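PDB 1VM7: ribokinase from Thermotoga maritima, which probably catalyses the ATP- and magnesium-dependent phosphorylation of D-ribose at O-5, giving D-ribose 5-phosphate. Local coordinates for residues I165-P170 with A263-L268; S18-S23 with D142-Q147; V278-A283 with A306-L311; I64-C69 with A300-E305. All blocks are in the same frame, centred on the assembly; numbering follows the deposited sequence.

Contact 1. Residues I165-P170 with A263-L268; sequences IVIFDP and AFAVAL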
# COMPACT_ATOMS: atom_id res chain seq x y z
N ILE A 165 -17.03 -32.62 -7.00
CA ILE A 165 -16.20 -32.23 -8.12
C ILE A 165 -15.17 -31.22 -7.62
O ILE A 165 -15.50 -30.21 -7.01
CB ILE A 165 -17.06 -31.68 -9.28
CG1 ILE A 165 -17.95 -32.80 -9.82
CG2 ILE A 165 -16.19 -31.11 -10.38
CD1 ILE A 165 -19.17 -32.31 -10.53
N VAL A 166 -13.90 -31.56 -7.84
CA VAL A 166 -12.77 -30.76 -7.40
C VAL A 166 -12.13 -30.13 -8.64
O VAL A 166 -11.67 -30.84 -9.55
CB VAL A 166 -11.73 -31.61 -6.63
CG1 VAL A 166 -10.55 -30.74 -6.14
CG2 VAL A 166 -12.38 -32.32 -5.46
N ILE A 167 -12.17 -28.79 -8.65
CA ILE A 167 -11.60 -27.93 -9.68
C ILE A 167 -10.43 -27.18 -9.06
O ILE A 167 -10.62 -26.45 -8.09
CB ILE A 167 -12.63 -26.90 -10.18
CG1 ILE A 167 -13.86 -27.63 -10.77
CG2 ILE A 167 -11.98 -25.97 -11.19
CD1 ILE A 167 -15.13 -26.79 -10.92
N PHE A 168 -9.23 -27.38 -9.61
CA PHE A 168 -8.00 -26.75 -9.10
C PHE A 168 -7.36 -25.86 -10.18
O PHE A 168 -6.98 -26.32 -11.25
CB PHE A 168 -7.03 -27.81 -8.60
CG PHE A 168 -5.68 -27.27 -8.21
CD1 PHE A 168 -5.57 -26.27 -7.28
CD2 PHE A 168 -4.52 -27.78 -8.79
CE1 PHE A 168 -4.33 -25.79 -6.92
CE2 PHE A 168 -3.29 -27.31 -8.43
CZ PHE A 168 -3.18 -26.30 -7.51
N ASP A 169 -7.30 -24.57 -9.89
CA ASP A 169 -6.67 -23.58 -10.73
C ASP A 169 -5.24 -23.42 -10.22
O ASP A 169 -4.99 -22.89 -9.12
CB ASP A 169 -7.47 -22.29 -10.63
CG ASP A 169 -7.14 -21.28 -11.71
OD1 ASP A 169 -6.59 -21.70 -12.77
OD2 ASP A 169 -7.49 -20.07 -11.48
N PRO A 170 -4.26 -23.92 -10.98
CA PRO A 170 -2.90 -23.98 -10.46
C PRO A 170 -2.22 -22.60 -10.58
O PRO A 170 -1.23 -22.45 -11.26
CB PRO A 170 -2.25 -25.05 -11.33
CG PRO A 170 -2.95 -24.86 -12.69
CD PRO A 170 -4.35 -24.46 -12.36
N ALA A 263 -17.77 -19.33 -13.72
CA ALA A 263 -18.84 -19.56 -14.69
C ALA A 263 -18.88 -21.02 -15.15
O ALA A 263 -19.95 -21.62 -15.23
CB ALA A 263 -18.66 -18.66 -15.86
N PHE A 264 -17.71 -21.60 -15.43
CA PHE A 264 -17.64 -23.04 -15.70
C PHE A 264 -18.33 -23.86 -14.61
O PHE A 264 -19.13 -24.74 -14.90
CB PHE A 264 -16.17 -23.46 -15.81
CG PHE A 264 -15.99 -24.90 -16.10
CD1 PHE A 264 -16.23 -25.39 -17.37
CD2 PHE A 264 -15.60 -25.78 -15.12
CE1 PHE A 264 -16.09 -26.72 -17.65
CE2 PHE A 264 -15.42 -27.13 -15.41
CZ PHE A 264 -15.68 -27.59 -16.66
N ALA A 265 -18.04 -23.53 -13.36
CA ALA A 265 -18.57 -24.25 -12.21
C ALA A 265 -20.09 -24.06 -12.06
O ALA A 265 -20.79 -25.00 -11.73
CB ALA A 265 -17.83 -23.80 -10.97
N VAL A 266 -20.57 -22.83 -12.28
CA VAL A 266 -22.01 -22.51 -12.33
C VAL A 266 -22.75 -23.38 -13.31
O VAL A 266 -23.82 -23.90 -13.00
CB VAL A 266 -22.27 -21.00 -12.69
CG1 VAL A 266 -23.74 -20.74 -13.08
CG2 VAL A 266 -21.88 -20.10 -11.53
N ALA A 267 -22.18 -23.54 -14.50
CA ALA A 267 -22.73 -24.39 -15.53
C ALA A 267 -22.85 -25.86 -15.09
O ALA A 267 -23.92 -26.46 -15.15
CB ALA A 267 -21.91 -24.27 -16.76
N LEU A 268 -21.76 -26.43 -14.59
CA LEU A 268 -21.81 -27.77 -14.03
C LEU A 268 -22.91 -27.87 -12.96
O LEU A 268 -23.66 -28.84 -12.95
CB LEU A 268 -20.47 -28.15 -13.42
CG LEU A 268 -19.22 -28.22 -14.33
CD1 LEU A 268 -18.01 -28.71 -13.56
CD2 LEU A 268 -19.48 -29.11 -15.55

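Contact 2. Residues S18-S23 with D142-Q147; sequences SVVGSS and DILLLQ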
# COMPACT_ATOMS: atom_id res chain seq x y z
N SER A 18 -18.68 -24.51 -3.36
CA SER A 18 -17.82 -23.86 -2.39
C SER A 18 -16.53 -23.47 -3.06
O SER A 18 -16.00 -24.20 -3.89
CB SER A 18 -17.51 -24.80 -1.25
OG SER A 18 -18.65 -25.04 -0.47
N VAL A 19 -16.03 -22.29 -2.71
CA VAL A 19 -14.69 -21.86 -3.09
C VAL A 19 -13.89 -21.84 -1.81
O VAL A 19 -14.37 -21.36 -0.79
CB VAL A 19 -14.61 -20.42 -3.74
CG1 VAL A 19 -13.19 -20.13 -4.18
CG2 VAL A 19 -15.51 -20.27 -4.92
N VAL A 20 -12.68 -22.41 -1.85
CA VAL A 20 -11.78 -22.34 -0.72
C VAL A 20 -10.51 -21.67 -1.23
O VAL A 20 -9.79 -22.21 -2.06
CB VAL A 20 -11.48 -23.72 -0.12
CG1 VAL A 20 -10.51 -23.57 1.05
CG2 VAL A 20 -12.78 -24.41 0.33
N GLY A 21 -10.25 -20.47 -0.76
CA GLY A 21 -9.20 -19.69 -1.34
C GLY A 21 -9.04 -18.27 -0.83
O GLY A 21 -9.43 -17.91 0.28
N SER A 22 -8.44 -17.46 -1.68
CA SER A 22 -7.81 -16.22 -1.29
C SER A 22 -8.70 -14.97 -1.49
O SER A 22 -9.52 -14.89 -2.40
CB SER A 22 -6.55 -16.08 -2.13
OG SER A 22 -6.92 -15.95 -3.52
N SER A 23 -8.53 -14.01 -0.58
CA SER A 23 -9.12 -12.67 -0.67
C SER A 23 -7.96 -11.63 -0.52
O SER A 23 -7.19 -11.73 0.42
CB SER A 23 -10.09 -12.38 0.47
OG SER A 23 -11.19 -13.26 0.49
N ASP A 142 -21.13 -29.73 -3.44
CA ASP A 142 -20.96 -30.73 -4.48
C ASP A 142 -19.85 -30.39 -5.46
O ASP A 142 -19.31 -31.27 -6.10
CB ASP A 142 -22.25 -30.94 -5.27
CG ASP A 142 -23.42 -31.23 -4.37
OD1 ASP A 142 -23.54 -32.36 -3.86
OD2 ASP A 142 -24.22 -30.31 -4.16
N ILE A 143 -19.53 -29.10 -5.57
CA ILE A 143 -18.45 -28.62 -6.43
C ILE A 143 -17.50 -27.75 -5.61
O ILE A 143 -17.93 -26.92 -4.81
CB ILE A 143 -18.98 -27.80 -7.62
CG1 ILE A 143 -19.91 -28.63 -8.51
CG2 ILE A 143 -17.81 -27.23 -8.44
CD1 ILE A 143 -20.65 -27.81 -9.58
N LEU A 144 -16.21 -27.95 -5.81
CA LEU A 144 -15.17 -27.27 -5.04
C LEU A 144 -14.19 -26.57 -5.94
O LEU A 144 -13.54 -27.21 -6.79
CB LEU A 144 -14.40 -28.26 -4.17
CG LEU A 144 -13.18 -27.73 -3.38
CD1 LEU A 144 -13.60 -26.65 -2.45
CD2 LEU A 144 -12.52 -28.87 -2.59
N LEU A 145 -14.06 -25.25 -5.73
CA LEU A 145 -13.06 -24.47 -6.45
C LEU A 145 -11.87 -24.11 -5.57
O LEU A 145 -12.01 -23.60 -4.46
CB LEU A 145 -13.62 -23.20 -7.05
CG LEU A 145 -14.30 -23.39 -8.39
CD1 LEU A 145 -15.48 -24.27 -8.18
CD2 LEU A 145 -14.73 -22.05 -8.91
N LEU A 146 -10.69 -24.41 -6.10
CA LEU A 146 -9.43 -24.20 -5.42
C LEU A 146 -8.51 -23.44 -6.34
O LEU A 146 -8.65 -23.51 -7.56
CB LEU A 146 -8.81 -25.56 -5.06
CG LEU A 146 -9.59 -26.46 -4.10
CD1 LEU A 146 -9.02 -27.88 -4.01
CD2 LEU A 146 -9.62 -25.82 -2.73
N GLN A 147 -7.58 -22.69 -5.75
CA GLN A 147 -6.47 -22.08 -6.47
C GLN A 147 -5.20 -22.32 -5.67
O GLN A 147 -5.13 -23.24 -4.83
CB GLN A 147 -6.69 -20.60 -6.74
CG GLN A 147 -8.14 -20.19 -6.98
CD GLN A 147 -9.03 -20.23 -5.74
OE1 GLN A 147 -8.59 -19.91 -4.63
NE2 GLN A 147 -10.30 -20.59 -5.95
O HOH W 1 -7.12 -22.67 -2.89

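Contact 3. Residues V278-A283 with A306-L311; sequences VIFGTA and AFLKNL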
# COMPACT_ATOMS: atom_id res chain seq x y z
N VAL A 278 -17.83 -25.40 -20.59
CA VAL A 278 -16.70 -24.66 -21.20
C VAL A 278 -17.23 -23.52 -22.06
O VAL A 278 -16.72 -22.41 -22.01
CB VAL A 278 -15.75 -25.51 -22.10
CG1 VAL A 278 -14.84 -24.60 -22.95
CG2 VAL A 278 -14.87 -26.44 -21.29
N ILE A 279 -18.23 -23.80 -22.88
CA ILE A 279 -18.78 -22.76 -23.73
C ILE A 279 -19.28 -21.60 -22.86
O ILE A 279 -19.00 -20.43 -23.12
CB ILE A 279 -19.96 -23.24 -24.58
CG1 ILE A 279 -19.54 -24.40 -25.48
CG2 ILE A 279 -20.52 -22.06 -25.38
CD1 ILE A 279 -19.02 -23.99 -26.84
N PHE A 280 -20.03 -21.96 -21.82
CA PHE A 280 -20.65 -20.99 -20.95
C PHE A 280 -19.62 -20.12 -20.27
O PHE A 280 -19.75 -18.90 -20.27
CB PHE A 280 -21.53 -21.69 -19.92
CG PHE A 280 -22.26 -20.74 -19.01
CD1 PHE A 280 -23.44 -20.13 -19.42
CD2 PHE A 280 -21.75 -20.44 -17.76
CE1 PHE A 280 -24.12 -19.24 -18.59
CE2 PHE A 280 -22.43 -19.56 -16.92
CZ PHE A 280 -23.62 -18.95 -17.34
N GLY A 281 -18.58 -20.75 -19.72
CA GLY A 281 -17.48 -20.05 -19.10
C GLY A 281 -16.68 -19.20 -20.06
O GLY A 281 -16.20 -18.12 -19.72
N THR A 282 -16.51 -19.72 -21.26
CA THR A 282 -15.85 -18.98 -22.34
C THR A 282 -16.61 -17.67 -22.62
O THR A 282 -16.01 -16.62 -22.81
CB THR A 282 -15.77 -19.86 -23.61
OG1 THR A 282 -14.67 -20.78 -23.46
CG2 THR A 282 -15.55 -19.03 -24.84
N ALA A 283 -17.93 -17.74 -22.64
CA ALA A 283 -18.74 -16.58 -22.92
C ALA A 283 -18.60 -15.52 -21.83
O ALA A 283 -18.48 -14.33 -22.11
CB ALA A 283 -20.20 -16.99 -23.04
N ALA A 306 -27.43 -13.06 -22.81
CA ALA A 306 -27.60 -12.19 -23.99
C ALA A 306 -26.45 -12.39 -24.98
O ALA A 306 -26.65 -12.29 -26.18
CB ALA A 306 -27.72 -10.72 -23.56
N PHE A 307 -25.27 -12.71 -24.46
CA PHE A 307 -24.13 -12.98 -25.31
C PHE A 307 -24.37 -14.23 -26.18
O PHE A 307 -24.23 -14.19 -27.40
CB PHE A 307 -22.89 -13.15 -24.45
CG PHE A 307 -21.63 -13.03 -25.22
CD1 PHE A 307 -21.25 -11.79 -25.72
CD2 PHE A 307 -20.85 -14.14 -25.47
CE1 PHE A 307 -20.09 -11.67 -26.44
CE2 PHE A 307 -19.69 -14.03 -26.19
CZ PHE A 307 -19.30 -12.79 -26.68
N LEU A 308 -24.71 -15.32 -25.50
CA LEU A 308 -24.88 -16.63 -26.07
C LEU A 308 -26.05 -16.66 -27.05
O LEU A 308 -25.97 -17.32 -28.07
CB LEU A 308 -25.15 -17.63 -24.95
CG LEU A 308 -23.99 -17.87 -23.98
CD1 LEU A 308 -24.50 -18.44 -22.69
CD2 LEU A 308 -22.93 -18.80 -24.63
N LYS A 309 -27.12 -15.94 -26.71
CA LYS A 309 -28.28 -15.81 -27.57
C LYS A 309 -27.89 -15.07 -28.85
O LYS A 309 -28.19 -15.52 -29.96
CB LYS A 309 -29.42 -15.07 -26.85
N ASN A 310 -27.19 -13.95 -28.67
CA ASN A 310 -26.67 -13.13 -29.78
C ASN A 310 -25.79 -13.87 -30.83
O ASN A 310 -25.30 -13.02 -31.78
CB ASN A 310 -25.83 -11.95 -29.22
CG ASN A 310 -26.60 -10.63 -29.22
OD1 ASN A 310 -27.28 -10.30 -30.19
ND2 ASN A 310 -26.47 -9.86 -28.13
N LEU A 311 -25.47 -15.30 -30.60
CA LEU A 311 -24.58 -15.94 -31.52
C LEU A 311 -25.38 -16.60 -32.61
O LEU A 311 -24.76 -16.72 -33.56
CB LEU A 311 -23.67 -16.99 -30.78
CG LEU A 311 -22.76 -16.35 -29.81
CD1 LEU A 311 -22.03 -17.42 -29.02
CD2 LEU A 311 -21.75 -15.39 -30.53
OXT LEU A 311 -26.61 -16.89 -32.54

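Contact 4. Residues I64-C69 with A300-E305; sequences IGEKGC and AREEVE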
# COMPACT_ATOMS: atom_id res chain seq x y z
N ILE A 64 -23.01 -14.89 -11.41
CA ILE A 64 -23.48 -15.61 -12.59
C ILE A 64 -24.43 -16.74 -12.22
O ILE A 64 -25.38 -17.02 -12.96
CB ILE A 64 -22.29 -16.07 -13.43
CG1 ILE A 64 -21.50 -14.80 -13.82
CG2 ILE A 64 -22.75 -16.87 -14.64
CD1 ILE A 64 -20.36 -15.03 -14.74
N GLY A 65 -24.18 -17.37 -11.08
CA GLY A 65 -25.04 -18.44 -10.56
C GLY A 65 -26.32 -17.95 -9.93
O GLY A 65 -27.32 -18.65 -9.90
N GLU A 66 -26.26 -16.74 -9.38
CA GLU A 66 -27.41 -16.08 -8.76
C GLU A 66 -27.96 -16.82 -7.53
O GLU A 66 -29.09 -16.60 -7.11
CB GLU A 66 -28.51 -15.83 -9.81
CG GLU A 66 -28.13 -14.74 -10.79
CD GLU A 66 -29.23 -14.41 -11.78
OE1 GLU A 66 -29.96 -15.33 -12.25
OE2 GLU A 66 -29.34 -13.21 -12.10
N LYS A 67 -27.14 -17.67 -6.95
CA LYS A 67 -27.49 -18.37 -5.72
C LYS A 67 -26.44 -18.16 -4.65
O LYS A 67 -26.30 -18.98 -3.76
CB LYS A 67 -27.63 -19.85 -6.03
CG LYS A 67 -28.82 -20.13 -6.93
CD LYS A 67 -29.07 -21.59 -7.06
CE LYS A 67 -30.11 -21.89 -8.13
NZ LYS A 67 -30.97 -20.74 -8.53
N GLY A 68 -25.72 -17.04 -4.72
CA GLY A 68 -24.68 -16.74 -3.77
C GLY A 68 -23.49 -17.64 -4.00
O GLY A 68 -23.34 -18.21 -5.08
N CYS A 69 -22.65 -17.77 -2.98
CA CYS A 69 -21.51 -18.67 -3.03
C CYS A 69 -20.92 -18.92 -1.65
O CYS A 69 -20.77 -18.00 -0.86
CB CYS A 69 -20.43 -18.13 -3.96
SG CYS A 69 -19.03 -19.30 -4.35
N ALA A 300 -23.02 -10.00 -15.23
CA ALA A 300 -24.19 -10.56 -14.59
C ALA A 300 -24.74 -11.67 -15.52
O ALA A 300 -24.50 -11.66 -16.73
CB ALA A 300 -25.24 -9.48 -14.36
N ARG A 301 -25.44 -12.62 -14.92
CA ARG A 301 -26.00 -13.75 -15.63
C ARG A 301 -26.76 -13.35 -16.90
O ARG A 301 -26.56 -13.94 -17.96
CB ARG A 301 -26.93 -14.54 -14.70
CG ARG A 301 -27.54 -15.77 -15.34
CD ARG A 301 -26.49 -16.60 -16.09
NE ARG A 301 -27.06 -17.88 -16.47
CZ ARG A 301 -27.10 -18.95 -15.70
NH1 ARG A 301 -26.60 -18.93 -14.48
NH2 ARG A 301 -27.64 -20.07 -16.17
N GLU A 302 -27.60 -12.33 -16.81
CA GLU A 302 -28.33 -11.84 -17.98
C GLU A 302 -27.38 -11.41 -19.11
O GLU A 302 -27.67 -11.64 -20.28
CB GLU A 302 -29.32 -10.72 -17.60
CG GLU A 302 -28.70 -9.54 -16.80
CD GLU A 302 -28.88 -9.60 -15.25
OE1 GLU A 302 -28.43 -10.59 -14.60
OE2 GLU A 302 -29.43 -8.61 -14.69
N GLU A 303 -26.24 -10.82 -18.76
CA GLU A 303 -25.28 -10.45 -19.78
C GLU A 303 -24.75 -11.68 -20.51
O GLU A 303 -24.71 -11.67 -21.73
CB GLU A 303 -24.21 -9.54 -19.19
CG GLU A 303 -24.86 -8.21 -18.76
CD GLU A 303 -23.90 -7.27 -18.08
OE1 GLU A 303 -23.35 -7.65 -17.02
OE2 GLU A 303 -23.74 -6.14 -18.60
N VAL A 304 -24.39 -12.72 -19.75
CA VAL A 304 -23.85 -13.97 -20.30
C VAL A 304 -24.89 -14.61 -21.22
O VAL A 304 -24.57 -15.07 -22.31
CB VAL A 304 -23.44 -14.96 -19.18
CG1 VAL A 304 -22.77 -16.20 -19.80
CG2 VAL A 304 -22.47 -14.28 -18.16
N GLU A 305 -26.15 -14.61 -20.80
CA GLU A 305 -27.24 -15.18 -21.62
C GLU A 305 -27.48 -14.38 -22.91
O GLU A 305 -27.72 -14.96 -23.97
CB GLU A 305 -28.56 -15.27 -20.83
CG GLU A 305 -28.52 -16.19 -19.58
CD GLU A 305 -28.42 -17.67 -19.93
OE1 GLU A 305 -29.07 -18.11 -20.88
OE2 GLU A 305 -27.68 -18.41 -19.27

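Contact 1. Residues I165-P170 with A263-L268
Ile167 reaches out from strand 165-168 and sets its terminal methyl among three side chains of helix 256-269. CD1 lies 4.0 Å from CB of Ala265 and 4.4 Å from CD1 of Leu268, and it meets the Phe264 ring at its edge, near the ring plane, 4.3 Å from CD2. The side chain gets there with CG1 beside the backbone N and anti to the carbonyl carbon (chi1 -60°), and the chain then runs on nearly straight to CD1. Two residues back on the same strand face, Ile165 adds a looser touch, its CG2 4.4 Å from CD1 of Leu268, so the leucine methyl is shared by both isoleucines. Within the helix, CG of Leu268 rests over one face of the Phe264 ring toward its rim, while Tyr186 of the adjacent strand meets that ring edge-to-face. All these contacts are apolar. Ala265 presents only a methyl at the closest CA approach, and the helix axis lies 11.0 Å from that of the strand, the two running nearly antiparallel at 169°. A helix laid antiparallel over a central parallel strand in this way is typical of the layered alpha/beta core of the PfkB (ribokinase-like) kinases.

Contact 2. Residues S18-S23 with D142-Q147
Two neighbouring parallel strands of the large central sheet, 17-20 and 143-146, are joined here. Ser18 N donates to Ile143 O at 2.9 Å, Ser18 O accepts from Leu145 N, and Val20 N donates to Leu145 O, also at 2.9 Å; each N-H points almost straight at its acceptor, within about 10° of linear. Beyond Val20 the strands part, and a water takes over: it donates to Val20 O at 2.8 Å and accepts from Gln147 N at 2.9 Å. Side chains alternate between the two sheet faces. On one, the side chains of Val19 and Leu145 meet at a slant, CG2 against CB; on the other, CG2 of Val20 lies 3.7 Å from CD1 of Leu144, while CD2 of Leu146 approaches CB of Val20 at 3.8 Å. That second face is covered by helix 152-161 through Cys158. The Leu144 contact follows from its first torsion, with CG anti to the backbone N (chi1 175°). Gln147 bends at chi2 (71°), bringing its amide back across Val19: NE2 lies 3.4 Å from CG1 of Val19 and is hydrogen-bonded to Gln57, while OE1 stands 3.4 Å from CA of Gly21. A side chain on this glycine, as its backbone is placed, would run into OE1. Next along, Ser22 OG bonds to Glu149 and to Gly54 N, both in the predicted substrate site. Loops at the C-terminal edge of parallel strands, leading into a sugar pocket, are typical of the ribokinase-like alpha/beta fold.

Contact 3. Residues V278-A283 with A306-L311
Helix 301-309, the last of this PfkB-family kinase, packs against helix 274-288 in the alpha/beta domain through apolar side chains. The aliphatic contacts centre on Leu308, whose two methyls part company. CD2 touches CB of Ala283 at 3.6 Å and CG2 of Ile279 at 4.1 Å, the isoleucine crossing it obliquely. With CG held beside the backbone N and anti to the carbonyl carbon (chi1 -66°), the fork of the leucine spreads over one turn of the opposing helix. Two aromatic rings join in: CD1 of Leu308 lies 3.8 Å from CD1 of Phe280, the two side chains crossing at about a right angle, and CD2 of Phe307 lies 3.8 Å from CB of Ala283. The alanine methyl thus sits between a leucine and a phenylalanine. Replacing Leu308 by an alanine would probably open a gap beside Phe280 and Ala283 and leave the Phe280 ring less firmly confined along this side. Outside the pair, Phe246 meets the Phe307 ring with the planes at about 70° and also touches Ala283, while Ala263 and Ala267 of helix 256-269 pack on Phe280. The polar contact lies within helix 274-288: Val278 O accepts from both Thr282 N and Thr282 OG1, which come from opposite faces of its carbonyl plane, the hydroxyl donating at 3.0 Å from 40° out of that plane.

Contact 4. Residues I64-C69 with A300-E305
Arg301, in the first turn of the C-terminal helix of this PfkB fold, crosses the end of helix 53-65 and binds its backbone. Its CB lies 3.7 Å from CD of Glu66, the first residue beyond that helix, and 3.4 Å from Ile64 O. CG stays close to the same Ile64 O and also comes near OE1 of Glu66. The chain leaves with CG anti to the backbone N and bends at chi2 (46°), a turn that curls it round the carbonyl; CD then meets CG2 of Ile64 at 4.0 Å. NE forms a salt bridge with Glu305 OE2 at 2.9 Å, one turn along its own helix. At the tip NH2 pairs with Glu270, and NH1 donates to Ile64 O. Exchanging Arg301 for a methionine would probably leave the Ile64 carbonyl and the carboxylates of Glu305 and Glu270 without this cationic partner. Apart from the arginine, CD1 of Ile64 touches CG2 of Val304 at 4.1 Å. Nearer the surface, Glu66 OE2 and Glu302 OE1 approach at 3.7 Å, a like-charge pair that may be mildly unfavourable. The NH1 bond to Ile64 O is short, 2.7 Å, with the oxygen lying in the guanidinium plane and the donor tilted 28° from the carbonyl plane.

In the fold
Contacts 1 and 2 share the large sheet, where strands 143-146 and 165-168 are neighbours; their centres lie about 9 Å apart. Contact 1 adds helix 256-269, which packs against helix 274-288 of contact 3, centred about 17 Å away. Contacts 3 and 4, with centres about 12 Å apart, both use helix 301-309, and Phe280 touches Ile64, Arg301 and Val304 of contact 4. Val266 of contact 1 also packs against Arg301, and Val19 of contact 2 against Cys69. Along the chain contact 2 closes before contact 1 opens, whereas contact 4 joins segments 231 positions apart at their closest ends and crosses contacts 2 and 3. The C-terminal helix is thereby tied to an early helix, layering helices outward from the sheet.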